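Local coordinates for ABC transporter sugar binding protein (Xanthomonas axonopodis pv. citri, PDB 3UOR) that probably binds maltose or related sugars in the periplasm as the solute-binding component of an ABC transporter, at residues A167-V172 with L227-N232. Residues are numbered along the deposited sequence; the frame is centred on the assembly and turned at random.
Sequences AEMEQV and LGFYDN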
ATOM      1  N   ALA A 167      14.907  17.383   3.815  1.00 33.22           N
ATOM      2  CA  ALA A 167      15.243  18.799   4.027  1.00 37.36           C
ATOM      3  C   ALA A 167      14.729  19.688   2.897  1.00 44.76           C
ATOM      4  O   ALA A 167      14.196  20.771   3.145  1.00 44.20           O
ATOM      5  CB  ALA A 167      16.742  18.997   4.213  1.00 32.36           C
ATOM      6  N   GLU A 168      14.894  19.237   1.653  1.00 37.15           N
ATOM      7  CA  GLU A 168      14.334  19.961   0.511  1.00 30.53           C
ATOM      8  C   GLU A 168      12.805  20.072   0.659  1.00 30.95           C
ATOM      9  O   GLU A 168      12.205  21.098   0.351  1.00 36.25           O
ATOM     10  CB  GLU A 168      14.681  19.248  -0.803  1.00 35.70           C
ATOM     11  CG  GLU A 168      16.174  19.216  -1.118  1.00 43.01           C
ATOM     12  CD  GLU A 168      16.529  18.308  -2.286  1.00 40.78           C
ATOM     13  OE1 GLU A 168      15.624  17.601  -2.816  1.00 36.68           O
ATOM     14  OE2 GLU A 168      17.719  18.310  -2.676  1.00 42.89           O
ATOM     15  N   MET A 169      12.175  19.001   1.120  1.00 28.36           N
ATOM     16  CA  MET A 169      10.732  19.016   1.276  1.00 29.58           C
ATOM     17  C   MET A 169      10.324  20.087   2.300  1.00 37.01           C
ATOM     18  O   MET A 169       9.358  20.844   2.088  1.00 36.39           O
ATOM     19  CB  MET A 169      10.212  17.640   1.700  1.00 32.57           C
ATOM     20  CG  MET A 169       8.700  17.521   1.530  1.00 27.03           C
ATOM     21  SD  MET A 169       8.060  15.968   2.142  1.00 32.14           S
ATOM     22  CE  MET A 169       6.313  16.299   1.962  1.00 30.26           C
ATOM     23  N   GLU A 170      11.070  20.161   3.403  1.00 28.25           N
ATOM     24  CA  GLU A 170      10.775  21.160   4.435  1.00 35.64           C
ATOM     25  C   GLU A 170      10.881  22.596   3.894  1.00 37.35           C
ATOM     26  O   GLU A 170       9.996  23.430   4.127  1.00 46.55           O
ATOM     27  CB  GLU A 170      11.683  20.962   5.654  1.00 31.83           C
ATOM     28  CG  GLU A 170      11.487  19.598   6.301  1.00 37.89           C
ATOM     29  CD  GLU A 170      12.047  19.547   7.714  1.00 46.43           C
ATOM     30  OE1 GLU A 170      12.954  20.338   8.035  1.00 56.43           O
ATOM     31  OE2 GLU A 170      11.583  18.709   8.510  1.00 51.82           O
ATOM     32  N   GLN A 171      11.951  22.878   3.156  1.00 39.68           N
ATOM     33  CA  GLN A 171      12.132  24.203   2.559  1.00 40.81           C
ATOM     34  C   GLN A 171      11.031  24.537   1.554  1.00 41.18           C
ATOM     35  O   GLN A 171      10.517  25.642   1.556  1.00 41.55           O
ATOM     36  CB  GLN A 171      13.496  24.317   1.897  1.00 36.04           C
ATOM     37  CG  GLN A 171      14.620  24.232   2.887  1.00 55.22           C
ATOM     38  CD  GLN A 171      14.597  25.418   3.816  1.00 74.24           C
ATOM     39  OE1 GLN A 171      14.440  26.558   3.372  1.00 77.60           O
ATOM     40  NE2 GLN A 171      14.729  25.162   5.112  1.00 80.24           N
ATOM     41  N   VAL A 172      10.661  23.582   0.703  1.00 37.02           N
ATOM     42  CA  VAL A 172       9.572  23.820  -0.253  1.00 34.99           C
ATOM     43  C   VAL A 172       8.256  24.090   0.490  1.00 39.19           C
ATOM     44  O   VAL A 172       7.511  25.016   0.164  1.00 38.80           O
ATOM     45  CB  VAL A 172       9.365  22.625  -1.208  1.00 38.02           C
ATOM     46  CG1 VAL A 172       8.077  22.810  -1.986  1.00 35.75           C
ATOM     47  CG2 VAL A 172      10.567  22.471  -2.156  1.00 34.89           C
ATOM     48  N   LEU A 227       8.746   9.941  13.384  1.00 26.00           N
ATOM     49  CA  LEU A 227       7.833  10.710  14.240  1.00 29.47           C
ATOM     50  C   LEU A 227       8.204  12.192  14.260  1.00 31.09           C
ATOM     51  O   LEU A 227       7.347  13.068  14.123  1.00 31.37           O
ATOM     52  CB  LEU A 227       7.810  10.169  15.688  1.00 33.95           C
ATOM     53  CG  LEU A 227       6.820  10.886  16.624  1.00 35.04           C
ATOM     54  CD1 LEU A 227       5.393  10.776  16.023  1.00 24.59           C
ATOM     55  CD2 LEU A 227       6.868  10.263  18.027  1.00 30.65           C
ATOM     56  N   GLY A 228       9.487  12.478  14.416  1.00 29.61           N
ATOM     57  CA  GLY A 228       9.929  13.864  14.438  1.00 30.61           C
ATOM     58  C   GLY A 228       9.574  14.632  13.171  1.00 42.91           C
ATOM     59  O   GLY A 228       9.000  15.737  13.225  1.00 35.63           O
ATOM     60  N   PHE A 229       9.923  14.046  12.023  1.00 37.50           N
ATOM     61  CA  PHE A 229       9.684  14.659  10.705  1.00 31.84           C
ATOM     62  C   PHE A 229       8.175  14.864  10.469  1.00 31.39           C
ATOM     63  O   PHE A 229       7.733  15.935  10.059  1.00 29.93           O
ATOM     64  CB  PHE A 229      10.284  13.757   9.610  1.00 30.94           C
ATOM     65  CG  PHE A 229      10.138  14.295   8.211  1.00 37.29           C
ATOM     66  CD1 PHE A 229      10.747  15.489   7.843  1.00 34.74           C
ATOM     67  CD2 PHE A 229       9.436  13.573   7.249  1.00 36.11           C
ATOM     68  CE1 PHE A 229      10.630  15.976   6.544  1.00 41.49           C
ATOM     69  CE2 PHE A 229       9.313  14.040   5.958  1.00 30.86           C
ATOM     70  CZ  PHE A 229       9.915  15.248   5.590  1.00 35.33           C
ATOM     71  N   TYR A 230       7.389  13.828  10.750  1.00 25.20           N
ATOM     72  CA  TYR A 230       5.939  13.877  10.590  1.00 25.77           C
ATOM     73  C   TYR A 230       5.265  14.912  11.533  1.00 36.32           C
ATOM     74  O   TYR A 230       4.483  15.756  11.094  1.00 31.18           O
ATOM     75  CB  TYR A 230       5.385  12.466  10.837  1.00 22.78           C
ATOM     76  CG  TYR A 230       3.883  12.324  10.836  1.00 29.71           C
ATOM     77  CD1 TYR A 230       3.179  12.152   9.639  1.00 32.87           C
ATOM     78  CD2 TYR A 230       3.160  12.293  12.032  1.00 35.54           C
ATOM     79  CE1 TYR A 230       1.797  11.975   9.639  1.00 32.05           C
ATOM     80  CE2 TYR A 230       1.774  12.126  12.038  1.00 30.32           C
ATOM     81  CZ  TYR A 230       1.103  11.954  10.837  1.00 34.93           C
ATOM     82  OH  TYR A 230      -0.260  11.777  10.807  1.00 36.71           O
ATOM     83  N   ASP A 231       5.572  14.859  12.820  1.00 36.62           N
ATOM     84  CA  ASP A 231       4.980  15.815  13.776  1.00 29.18           C
ATOM     85  C   ASP A 231       5.350  17.256  13.405  1.00 41.05           C
ATOM     86  O   ASP A 231       4.512  18.165  13.442  1.00 38.03           O
ATOM     87  CB  ASP A 231       5.461  15.494  15.185  1.00 33.32           C
ATOM     88  CG  ASP A 231       4.813  16.372  16.245  1.00 36.99           C
ATOM     89  OD1 ASP A 231       3.633  16.758  16.082  1.00 37.34           O
ATOM     90  OD2 ASP A 231       5.489  16.647  17.256  1.00 38.84           O
ATOM     91  N   ASN A 232       6.606  17.463  13.023  1.00 41.10           N
ATOM     92  CA  ASN A 232       7.076  18.810  12.694  1.00 35.97           C
ATOM     93  C   ASN A 232       6.205  19.519  11.653  1.00 43.12           C
ATOM     94  O   ASN A 232       6.016  20.723  11.732  1.00 40.13           O
ATOM     95  CB  ASN A 232       8.532  18.781  12.223  1.00 31.48           C
ATOM     96  CG  ASN A 232       9.096  20.169  12.017  1.00 39.93           C
ATOM     97  OD1 ASN A 232       9.206  20.954  12.958  1.00 39.96           O
ATOM     98  ND2 ASN A 232       9.469  20.478  10.784  1.00 35.96           N
TER
HETATM   99  O   HOH W   1       9.070  18.184   8.925  1.00 37.01           O
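The ring of Phe229 meets Met169 and Glu170 at its edge, while Trp166 stacks with it and Phe200 packs against it edge-to-face. SD of Met169 lies 4.0 Å from CZ of Phe229, a Met-aromatic contact made near the plane of the ring. OE2 of Glu170 comes to 3.4 Å from CD1 of Phe229, and the carboxylate is turned only 13° from the ring plane, an approach that probably lets its negative charge meet the slightly positive C-H rim. With CG of Phe229 anti to the backbone N (chi1 -178°), the ring reaches across toward helix 166-180. One water bridges the polar side of the contact: it donates to OE2 of Glu170 at 2.6 Å and to the carbonyl O of Phe229, and accepts from ND2 of Asn232. OD1 of Asn232 is hydrogen-bonded to NE2 of Gln236, so both ends of the Asn232 amide are engaged, which should help fix its rotation. Side chains and water thus span two segments whose axes run 9° from parallel and approach to 12.1 Å. This links helix 166-180 to helix 221-235 within the solute-binding fold, with the loop residue Trp238 touching Glu170 and Asn232, and helices 377-394 and 398-412 packing against other side chains of 227-232.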